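Local coordinates for ATP/GTP-binding site-containing protein A (Brucella abortus, PDB 6NTR) that functions in the periplasm to maintain the integrity of the cell envelope, at residues G24-E35 and T46-D57; M204-K212 and R220-D228. All blocks are in the same frame, centred on the assembly; numbering follows the deposited sequence.

Contact 1: residues G24-E35 and T46-D57; sequences GISGLTGRMVYE and TNFRFVTRVDMD. With EDO (1,2-ethanediol), chain F.
Met32 meets Phe50 on the mainly apolar face of an antiparallel beta hairpin made by 24-35 and 46-57. Met32 CG comes to the edge of the Phe50 ring, near its plane, 3.7 Å from CD1. The Met32 chain bends at chi2 and chi3, and its CE stays beside the same ring edge. Met32 is a selenomethionine; its SE makes an oblique Met-aromatic contact, 5.2 Å from the Phe48 ring centroid. Toward one end of this face Leu28 CD1 touches Val54 CG2 at 3.6 Å; toward the other Tyr34 CE1 lies 3.7 Å from Thr46 CG2. The other face carries Thr29, Arg31, Arg49 and Arg53 and is largely open to solvent. There the arginine ends lead away from the partner strand; Arg49 pairs with Asp65 instead. Paired backbone bonds such as Val33 N to Arg49 O (3.2 Å) and its return hold the middle. At one end, Ser26 and Gly27 both face Asp55 in a classic beta bulge, where Ser26 N gives Asp55 O a 2.9 Å bond. Strand 8-19 flanks 24-35, strand 62-72 flanks 46-57, and strands 222-225 and 229-240 pack on the Met32 and Phe50 face.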
loop_
_atom_site.group_PDB
_atom_site.type_symbol
_atom_site.label_atom_id
_atom_site.label_comp_id
_atom_site.label_asym_id
_atom_site.label_seq_id
_atom_site.Cartn_x
_atom_site.Cartn_y
_atom_site.Cartn_z
ATOM N N GLY A 24 -14.548 -7.773 17.319
ATOM C CA GLY A 24 -14.262 -7.771 18.745
ATOM C C GLY A 24 -13.323 -6.662 19.143
ATOM O O GLY A 24 -12.852 -6.575 20.257
ATOM N N ILE A 25 -13.083 -5.791 18.196
ATOM C CA ILE A 25 -12.173 -4.658 18.335
ATOM C C ILE A 25 -12.923 -3.483 18.940
ATOM O O ILE A 25 -13.957 -3.071 18.406
ATOM C CB ILE A 25 -11.596 -4.260 16.971
ATOM C CG1 ILE A 25 -10.808 -5.404 16.369
ATOM C CG2 ILE A 25 -10.756 -3.019 17.087
ATOM C CD1 ILE A 25 -10.471 -5.148 14.939
ATOM N N SER A 26 -12.408 -2.931 20.026
ATOM C CA SER A 26 -13.042 -1.793 20.659
ATOM C C SER A 26 -12.293 -0.504 20.390
ATOM O O SER A 26 -12.843 0.574 20.511
ATOM C CB SER A 26 -13.128 -2.025 22.155
ATOM O OG SER A 26 -11.921 -1.676 22.795
ATOM N N GLY A 27 -11.022 -0.619 20.042
ATOM C CA GLY A 27 -10.225 0.551 19.763
ATOM C C GLY A 27 -9.065 0.231 18.867
ATOM O O GLY A 27 -8.618 -0.891 18.821
ATOM N N LEU A 28 -8.601 1.229 18.140
ATOM C CA LEU A 28 -7.453 1.082 17.278
ATOM C C LEU A 28 -6.808 2.415 16.999
ATOM O O LEU A 28 -7.359 3.215 16.278
ATOM C CB LEU A 28 -7.827 0.401 15.975
ATOM C CG LEU A 28 -6.690 0.166 14.995
ATOM C CD1 LEU A 28 -7.013 -0.955 14.037
ATOM C CD2 LEU A 28 -6.329 1.425 14.245
ATOM N N THR A 29 -5.629 2.646 17.543
ATOM C CA THR A 29 -4.899 3.867 17.278
ATOM C C THR A 29 -3.632 3.333 16.661
ATOM O O THR A 29 -3.274 2.199 16.897
ATOM C CB THR A 29 -4.594 4.695 18.523
ATOM O OG1 THR A 29 -4.206 3.835 19.588
ATOM C CG2 THR A 29 -5.806 5.485 18.929
ATOM N N GLY A 30 -2.982 4.118 15.828
ATOM C CA GLY A 30 -1.797 3.643 15.160
ATOM C C GLY A 30 -1.114 4.733 14.399
ATOM O O GLY A 30 -1.492 5.878 14.476
ATOM N N ARG A 31 -0.067 4.374 13.686
ATOM C CA ARG A 31 0.640 5.348 12.896
ATOM C C ARG A 31 1.269 4.650 11.727
ATOM O O ARG A 31 1.587 3.491 11.820
ATOM C CB ARG A 31 1.733 5.996 13.757
ATOM C CG ARG A 31 2.378 7.255 13.202
ATOM C CD ARG A 31 3.460 7.817 14.118
ATOM N NE ARG A 31 3.069 9.093 14.709
ATOM C CZ ARG A 31 3.747 10.223 14.587
ATOM N NH1 ARG A 31 4.868 10.254 13.898
ATOM N NH2 ARG A 31 3.300 11.325 15.155
HETATM N N MSE A 32 1.489 5.349 10.631
HETATM C CA MSE A 32 2.192 4.758 9.527
HETATM C C MSE A 32 3.173 5.757 9.065
HETATM O O MSE A 32 2.872 6.941 8.990
HETATM C CB MSE A 32 1.392 4.313 8.321
HETATM C CG MSE A 32 2.235 3.300 7.569
HETATM SE SE MSE A 32 2.085 3.480 5.631
HETATM C CE MSE A 32 0.119 3.414 5.605
ATOM N N VAL A 33 4.368 5.295 8.776
ATOM C CA VAL A 33 5.434 6.121 8.254
ATOM C C VAL A 33 5.795 5.542 6.902
ATOM O O VAL A 33 6.130 4.357 6.803
ATOM C CB VAL A 33 6.645 6.147 9.193
ATOM C CG1 VAL A 33 7.607 7.197 8.736
ATOM C CG2 VAL A 33 6.194 6.413 10.616
ATOM N N TYR A 34 5.684 6.352 5.863
ATOM C CA TYR A 34 6.002 5.929 4.509
ATOM C C TYR A 34 7.129 6.811 4.009
ATOM O O TYR A 34 7.073 8.036 4.146
ATOM C CB TYR A 34 4.777 6.021 3.585
ATOM C CG TYR A 34 4.996 5.716 2.099
ATOM C CD1 TYR A 34 4.984 4.417 1.621
ATOM C CD2 TYR A 34 5.168 6.738 1.178
ATOM C CE1 TYR A 34 5.150 4.155 0.285
ATOM C CE2 TYR A 34 5.337 6.478 -0.154
ATOM C CZ TYR A 34 5.323 5.188 -0.591
ATOM O OH TYR A 34 5.486 4.912 -1.922
ATOM N N GLU A 35 8.165 6.190 3.483
ATOM C CA GLU A 35 9.218 6.923 2.816
ATOM C C GLU A 35 9.415 6.301 1.452
ATOM O O GLU A 35 9.432 5.077 1.320
ATOM C CB GLU A 35 10.537 6.929 3.605
ATOM C CG GLU A 35 11.706 7.332 2.698
ATOM C CD GLU A 35 12.798 8.133 3.374
ATOM O OE1 GLU A 35 13.944 8.093 2.884
ATOM O OE2 GLU A 35 12.505 8.820 4.373
ATOM N N THR A 46 11.554 1.782 -1.114
ATOM C CA THR A 46 10.377 2.045 -0.299
ATOM C C THR A 46 10.592 1.445 1.081
ATOM O O THR A 46 10.920 0.260 1.208
ATOM C CB THR A 46 9.103 1.487 -0.958
ATOM O OG1 THR A 46 8.863 2.171 -2.190
ATOM C CG2 THR A 46 7.916 1.689 -0.076
ATOM N N ASN A 47 10.471 2.365 2.094
ATOM C CA ASN A 47 10.551 2.006 3.486
ATOM C C ASN A 47 9.235 2.342 4.163
ATOM O O ASN A 47 8.819 3.467 4.132
ATOM C CB ASN A 47 11.605 2.879 4.154
ATOM C CG ASN A 47 12.924 2.193 4.308
ATOM O OD1 ASN A 47 13.884 2.552 3.638
ATOM N ND2 ASN A 47 12.996 1.218 5.209
ATOM N N PHE A 48 8.565 1.371 4.757
ATOM C CA PHE A 48 7.373 1.696 5.527
ATOM C C PHE A 48 7.147 0.850 6.767
ATOM O O PHE A 48 7.535 -0.288 6.810
ATOM C CB PHE A 48 6.113 1.792 4.637
ATOM C CG PHE A 48 5.444 0.483 4.334
ATOM C CD1 PHE A 48 4.734 -0.178 5.281
ATOM C CD2 PHE A 48 5.474 -0.034 3.071
ATOM C CE1 PHE A 48 4.100 -1.363 4.995
ATOM C CE2 PHE A 48 4.850 -1.216 2.769
ATOM C CZ PHE A 48 4.161 -1.885 3.738
ATOM N N ARG A 49 6.536 1.455 7.776
ATOM C CA ARG A 49 6.260 0.831 9.055
ATOM C C ARG A 49 4.788 1.041 9.381
ATOM O O ARG A 49 4.275 2.157 9.295
ATOM C CB ARG A 49 7.137 1.434 10.152
ATOM C CG ARG A 49 6.997 0.755 11.504
ATOM C CD ARG A 49 7.955 1.350 12.524
ATOM N NE ARG A 49 7.625 0.942 13.887
ATOM C CZ ARG A 49 7.848 1.689 14.963
ATOM N NH1 ARG A 49 8.402 2.887 14.840
ATOM N NH2 ARG A 49 7.516 1.239 16.165
ATOM N N PHE A 50 4.114 -0.036 9.756
ATOM C CA PHE A 50 2.706 0.013 10.100
ATOM C C PHE A 50 2.422 -0.425 11.536
ATOM O O PHE A 50 2.434 -1.586 11.825
ATOM C CB PHE A 50 2.007 -0.940 9.130
ATOM C CG PHE A 50 0.553 -0.700 8.965
ATOM C CD1 PHE A 50 0.099 0.394 8.276
ATOM C CD2 PHE A 50 -0.359 -1.593 9.472
ATOM C CE1 PHE A 50 -1.247 0.613 8.119
ATOM C CE2 PHE A 50 -1.710 -1.384 9.320
ATOM C CZ PHE A 50 -2.153 -0.278 8.644
ATOM N N VAL A 51 2.102 0.513 12.408
ATOM C CA VAL A 51 1.825 0.212 13.805
ATOM C C VAL A 51 0.383 0.474 14.216
ATOM O O VAL A 51 -0.118 1.558 14.053
ATOM C CB VAL A 51 2.725 1.045 14.717
ATOM C CG1 VAL A 51 2.566 0.611 16.154
ATOM C CG2 VAL A 51 4.162 0.926 14.284
ATOM N N THR A 52 -0.256 -0.533 14.784
ATOM C CA THR A 52 -1.654 -0.447 15.197
ATOM C C THR A 52 -1.795 -0.902 16.636
ATOM O O THR A 52 -1.488 -2.050 16.954
ATOM C CB THR A 52 -2.572 -1.302 14.316
ATOM O OG1 THR A 52 -2.144 -2.671 14.343
ATOM C CG2 THR A 52 -2.600 -0.785 12.894
ATOM N N ARG A 53 -2.319 -0.040 17.488
ATOM C CA ARG A 53 -2.587 -0.412 18.857
ATOM C C ARG A 53 -4.079 -0.764 18.889
ATOM O O ARG A 53 -4.925 0.109 18.838
ATOM C CB ARG A 53 -2.289 0.760 19.778
ATOM C CG ARG A 53 -1.016 1.506 19.441
ATOM C CD ARG A 53 -0.445 2.209 20.656
ATOM N NE ARG A 53 -0.140 1.271 21.726
ATOM C CZ ARG A 53 1.076 1.073 22.206
ATOM N NH1 ARG A 53 2.087 1.760 21.717
ATOM N NH2 ARG A 53 1.277 0.195 23.173
ATOM N N VAL A 54 -4.389 -2.050 18.989
ATOM C CA VAL A 54 -5.762 -2.532 18.970
ATOM C C VAL A 54 -6.283 -2.968 20.333
ATOM O O VAL A 54 -5.704 -3.803 20.996
ATOM C CB VAL A 54 -5.916 -3.693 17.956
ATOM C CG1 VAL A 54 -7.268 -4.366 18.058
ATOM C CG2 VAL A 54 -5.679 -3.209 16.541
ATOM N N ASP A 55 -7.374 -2.345 20.737
ATOM C CA ASP A 55 -8.006 -2.601 22.000
ATOM C C ASP A 55 -9.037 -3.655 21.818
ATOM O O ASP A 55 -9.747 -3.660 20.852
ATOM C CB ASP A 55 -8.706 -1.360 22.495
ATOM C CG ASP A 55 -7.772 -0.334 23.000
ATOM O OD1 ASP A 55 -6.633 -0.666 23.296
ATOM O OD2 ASP A 55 -8.177 0.818 23.120
HETATM N N MSE A 56 -9.107 -4.567 22.762
HETATM C CA MSE A 56 -10.084 -5.625 22.740
HETATM C C MSE A 56 -10.624 -5.461 24.120
HETATM O O MSE A 56 -9.863 -5.076 25.019
HETATM C CB MSE A 56 -9.489 -7.004 22.480
HETATM C CG MSE A 56 -9.234 -7.263 21.005
HETATM SE SE MSE A 56 -9.638 -9.132 20.582
HETATM C CE MSE A 56 -8.148 -9.539 19.381
ATOM N N ASP A 57 -11.910 -5.684 24.315
ATOM C CA ASP A 57 -12.509 -5.502 25.615
ATOM C C ASP A 57 -11.987 -6.440 26.686
ATOM O O ASP A 57 -11.612 -6.030 27.784
ATOM C CB ASP A 57 -13.978 -5.819 25.434
ATOM C CG ASP A 57 -14.795 -5.401 26.575
ATOM O OD1 ASP A 57 -14.596 -4.282 27.058
ATOM O OD2 ASP A 57 -15.654 -6.192 26.973
HETATM C C1 EDO F . 10.842 0.034 7.953
HETATM O O1 EDO F . 11.833 0.024 6.920
HETATM C C2 EDO F . 10.841 1.406 8.614
HETATM O O2 EDO F . 11.286 1.309 9.976
#

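Contact 2: residues M204-K212 and R220-D228; sequences MPIYRINFK and RDMTMDYGD. Unlike the reference sequence in segment 220-228: Met222 (reference Leu).
An antiparallel beta pair with a beta bulge joins 204-212 to 220-228 in the barrel-like fold of this protein. Arg208 pairs with Asp225 and Asn210 with Thr223. The register then shifts by one, so that Lys212 meets Arg220, where the chain turns a corner at Asp221. The backbone bond from Asp225 N to Arg208 O is short, 2.7 Å.

The face with Ile209 and Met224 is apolar. These two side chains lie side by side and point the same way, with Ile209 CD1 3.8 Å from Met224 CG. CG1 of Ile209 stands anti to the backbone N (chi1 -176°) and the chain stays extended at chi2, so CD1 reaches both Met224 and the CE of Met222, two selenomethionines. The Tyr207 and Tyr226 rings also run alongside each other, CE1 to CE1 at 3.9 Å, but their planes are 44° apart. Tyr226 stacks in turn on Phe229, and Tyr194 meets Tyr207 edge-to-face.

Charged groups line the opposite face. Arg208 NH2 is 3.5 Å from Asp225 OD2. The oxygen lies well out of the guanidinium plane, so this salt bridge rests on charge alone. Asp225 has a further partner in Arg18, and its OD1 accepts from Gly227 N at 3.2 Å in an Asx turn. This bond ties the carboxylate to the backbone just after the strand.

At the bulge, the buried Arg220 side chain is extended from CG to NE. Its NH1 forms salt bridges with Asp173 and Glu175, and NE bonds to Tyr214 OH. The two carboxylates probably offset its charge beside Lys212. Lys212 NZ forms a long salt bridge with Asp221 OD2, 3.6 Å. The aliphatic part of the same lysine covers one face of the Arg220 guanidinium, with CD 3.3 Å above the plane and offset toward its rim.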
loop_
_atom_site.group_PDB
_atom_site.type_symbol
_atom_site.label_atom_id
_atom_site.label_comp_id
_atom_site.label_asym_id
_atom_site.label_seq_id
_atom_site.Cartn_x
_atom_site.Cartn_y
_atom_site.Cartn_z
HETATM N N MSE A 204 -16.573 -10.781 -2.885
HETATM C CA MSE A 204 -16.127 -9.617 -2.158
HETATM C C MSE A 204 -14.669 -9.453 -2.364
HETATM O O MSE A 204 -14.001 -10.456 -2.624
HETATM C CB MSE A 204 -16.381 -9.867 -0.682
HETATM C CG MSE A 204 -17.665 -9.207 -0.208
HETATM SE SE MSE A 204 -17.833 -9.381 1.739
HETATM C CE MSE A 204 -18.015 -7.500 2.263
ATOM N N PRO A 205 -14.142 -8.243 -2.261
ATOM C CA PRO A 205 -12.690 -8.119 -2.417
ATOM C C PRO A 205 -12.026 -8.488 -1.084
ATOM O O PRO A 205 -12.658 -8.310 -0.054
ATOM C CB PRO A 205 -12.488 -6.651 -2.756
ATOM C CG PRO A 205 -13.524 -5.951 -1.995
ATOM C CD PRO A 205 -14.711 -6.845 -2.000
ATOM N N ILE A 206 -10.803 -8.997 -1.091
ATOM C CA ILE A 206 -10.150 -9.351 0.160
ATOM C C ILE A 206 -9.789 -8.102 0.954
ATOM O O ILE A 206 -9.705 -8.148 2.181
ATOM C CB ILE A 206 -8.911 -10.216 -0.107
ATOM C CG1 ILE A 206 -7.944 -9.440 -0.987
ATOM C CG2 ILE A 206 -9.298 -11.543 -0.757
ATOM C CD1 ILE A 206 -6.801 -10.241 -1.460
ATOM N N TYR A 207 -9.609 -6.973 0.285
ATOM C CA TYR A 207 -9.213 -5.744 0.946
ATOM C C TYR A 207 -9.545 -4.604 -0.003
ATOM O O TYR A 207 -9.508 -4.767 -1.220
ATOM C CB TYR A 207 -7.718 -5.796 1.318
ATOM C CG TYR A 207 -6.976 -4.482 1.446
ATOM C CD1 TYR A 207 -6.942 -3.790 2.651
ATOM C CD2 TYR A 207 -6.246 -3.973 0.390
ATOM C CE1 TYR A 207 -6.234 -2.595 2.776
ATOM C CE2 TYR A 207 -5.545 -2.785 0.508
ATOM C CZ TYR A 207 -5.543 -2.104 1.692
ATOM O OH TYR A 207 -4.838 -0.931 1.780
ATOM N N ARG A 208 -9.898 -3.459 0.560
ATOM C CA ARG A 208 -10.277 -2.315 -0.246
ATOM C C ARG A 208 -9.775 -1.040 0.409
ATOM O O ARG A 208 -9.970 -0.851 1.612
ATOM C CB ARG A 208 -11.790 -2.254 -0.400
ATOM C CG ARG A 208 -12.249 -1.131 -1.289
ATOM C CD ARG A 208 -13.648 -1.386 -1.786
ATOM N NE ARG A 208 -14.631 -1.282 -0.718
ATOM C CZ ARG A 208 -14.913 -0.163 -0.063
ATOM N NH1 ARG A 208 -14.316 0.982 -0.370
ATOM N NH2 ARG A 208 -15.812 -0.191 0.901
ATOM N N ILE A 209 -9.180 -0.173 -0.387
ATOM C CA ILE A 209 -8.675 1.084 0.097
ATOM C C ILE A 209 -9.106 2.272 -0.740
ATOM O O ILE A 209 -9.031 2.236 -1.936
ATOM C CB ILE A 209 -7.133 1.068 0.179
ATOM C CG1 ILE A 209 -6.628 2.357 0.790
ATOM C CG2 ILE A 209 -6.508 0.928 -1.183
ATOM C CD1 ILE A 209 -5.133 2.398 1.005
ATOM N N ASN A 210 -9.514 3.332 -0.075
ATOM C CA ASN A 210 -9.894 4.549 -0.731
ATOM C C ASN A 210 -8.886 5.613 -0.373
ATOM O O ASN A 210 -8.579 5.784 0.772
ATOM C CB ASN A 210 -11.258 5.012 -0.249
ATOM C CG ASN A 210 -12.332 4.005 -0.506
ATOM O OD1 ASN A 210 -12.458 3.022 0.196
ATOM N ND2 ASN A 210 -13.121 4.253 -1.523
ATOM N N PHE A 211 -8.381 6.341 -1.348
ATOM C CA PHE A 211 -7.431 7.387 -1.065
ATOM C C PHE A 211 -7.508 8.531 -2.049
ATOM O O PHE A 211 -8.036 8.380 -3.115
ATOM C CB PHE A 211 -5.995 6.815 -1.019
ATOM C CG PHE A 211 -5.535 6.186 -2.296
ATOM C CD1 PHE A 211 -5.799 4.874 -2.566
ATOM C CD2 PHE A 211 -4.831 6.908 -3.215
ATOM C CE1 PHE A 211 -5.382 4.301 -3.732
ATOM C CE2 PHE A 211 -4.418 6.339 -4.383
ATOM C CZ PHE A 211 -4.693 5.034 -4.638
ATOM N N LYS A 212 -6.951 9.669 -1.670
ATOM C CA LYS A 212 -6.873 10.839 -2.523
ATOM C C LYS A 212 -5.442 10.855 -3.036
ATOM O O LYS A 212 -4.515 10.880 -2.258
ATOM C CB LYS A 212 -7.156 12.096 -1.725
ATOM C CG LYS A 212 -8.619 12.305 -1.398
ATOM C CD LYS A 212 -8.813 13.487 -0.476
ATOM C CE LYS A 212 -10.263 13.931 -0.404
ATOM N NZ LYS A 212 -11.223 12.824 -0.639
ATOM N N ARG A 220 -3.129 10.750 0.495
ATOM C CA ARG A 220 -3.589 11.185 1.805
ATOM C C ARG A 220 -5.005 10.681 2.002
ATOM O O ARG A 220 -5.532 9.938 1.176
ATOM C CB ARG A 220 -3.516 12.700 1.938
ATOM C CG ARG A 220 -4.367 13.453 0.945
ATOM C CD ARG A 220 -4.220 14.938 1.190
ATOM N NE ARG A 220 -4.966 15.762 0.252
ATOM C CZ ARG A 220 -6.236 16.114 0.418
ATOM N NH1 ARG A 220 -6.910 15.704 1.487
ATOM N NH2 ARG A 220 -6.829 16.884 -0.482
ATOM N N ASP A 221 -5.626 11.041 3.107
ATOM C CA ASP A 221 -7.025 10.712 3.353
ATOM C C ASP A 221 -7.334 9.262 3.121
ATOM O O ASP A 221 -8.309 8.937 2.495
ATOM C CB ASP A 221 -7.946 11.579 2.494
ATOM C CG ASP A 221 -9.321 11.764 3.096
ATOM O OD1 ASP A 221 -9.769 10.933 3.887
ATOM O OD2 ASP A 221 -9.964 12.755 2.760
HETATM N N MSE A 222 -6.485 8.387 3.597
HETATM C CA MSE A 222 -6.672 6.975 3.408
HETATM C C MSE A 222 -7.726 6.366 4.241
HETATM O O MSE A 222 -8.031 6.858 5.316
HETATM C CB MSE A 222 -5.419 6.201 3.760
HETATM C CG MSE A 222 -4.265 7.101 4.144
HETATM SE SE MSE A 222 -2.843 6.412 3.054
HETATM C CE MSE A 222 -2.925 4.578 3.711
ATOM N N THR A 223 -8.353 5.340 3.711
ATOM C CA THR A 223 -9.308 4.573 4.451
ATOM C C THR A 223 -9.069 3.153 4.012
ATOM O O THR A 223 -9.053 2.871 2.845
ATOM C CB THR A 223 -10.750 4.992 4.154
ATOM O OG1 THR A 223 -10.987 6.282 4.705
ATOM C CG2 THR A 223 -11.706 4.026 4.769
HETATM N N MSE A 224 -8.909 2.249 4.957
HETATM C CA MSE A 224 -8.664 0.885 4.606
HETATM C C MSE A 224 -9.762 0.028 5.107
HETATM O O MSE A 224 -9.969 -0.029 6.310
HETATM C CB MSE A 224 -7.316 0.506 5.192
HETATM C CG MSE A 224 -6.317 1.430 4.537
HETATM SE SE MSE A 224 -4.752 1.804 5.632
HETATM C CE MSE A 224 -3.914 0.080 5.256
ATOM N N ASP A 225 -10.446 -0.669 4.215
ATOM C CA ASP A 225 -11.526 -1.539 4.593
ATOM C C ASP A 225 -10.948 -2.923 4.572
ATOM O O ASP A 225 -10.550 -3.419 3.546
ATOM C CB ASP A 225 -12.663 -1.424 3.579
ATOM C CG ASP A 225 -14.013 -1.821 4.138
ATOM O OD1 ASP A 225 -14.183 -2.974 4.531
ATOM O OD2 ASP A 225 -14.922 -0.986 4.156
ATOM N N TYR A 226 -10.913 -3.536 5.743
ATOM C CA TYR A 226 -10.376 -4.869 5.928
ATOM C C TYR A 226 -11.465 -5.895 6.001
ATOM O O TYR A 226 -11.196 -7.047 6.240
ATOM C CB TYR A 226 -9.558 -4.930 7.208
ATOM C CG TYR A 226 -8.288 -4.135 7.146
ATOM C CD1 TYR A 226 -7.185 -4.617 6.484
ATOM C CD2 TYR A 226 -8.197 -2.900 7.737
ATOM C CE1 TYR A 226 -6.030 -3.883 6.411
ATOM C CE2 TYR A 226 -7.045 -2.170 7.676
ATOM C CZ TYR A 226 -5.969 -2.668 7.008
ATOM O OH TYR A 226 -4.821 -1.940 6.944
ATOM N N GLY A 227 -12.700 -5.468 5.788
ATOM C CA GLY A 227 -13.830 -6.361 5.875
ATOM C C GLY A 227 -14.635 -6.000 7.089
ATOM O O GLY A 227 -15.406 -5.056 7.065
ATOM N N ASP A 228 -14.429 -6.736 8.166
ATOM C CA ASP A 228 -15.149 -6.492 9.403
ATOM C C ASP A 228 -14.870 -5.109 9.945
ATOM O O ASP A 228 -15.777 -4.462 10.432
ATOM C CB ASP A 228 -14.764 -7.504 10.488
ATOM C CG ASP A 228 -15.153 -8.918 10.147
ATOM O OD1 ASP A 228 -16.055 -9.121 9.315
ATOM O OD2 ASP A 228 -14.543 -9.835 10.720
#

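Overall arrangement
From the N terminus, strand 8-19 comes first. Contact 1 then closes a short hairpin loop between 24-35 and 46-57. The chain runs on through further strands and the helices 126-138 and 174-179 before contact 2 opens. Contact 2 joins 204-212 to 220-228 across another short connection. The two contacts follow in series and neither encloses the other. Strand 229-240 pairs with both 222-225 and 8-19, and 8-19 pairs with 25-39, so the late strands are linked back to the early hairpin. The contacts also touch directly through their apolar faces: Phe50 packs on Met224 and Tyr226, and Met32 on Met222. Their centres are about 14 Å apart.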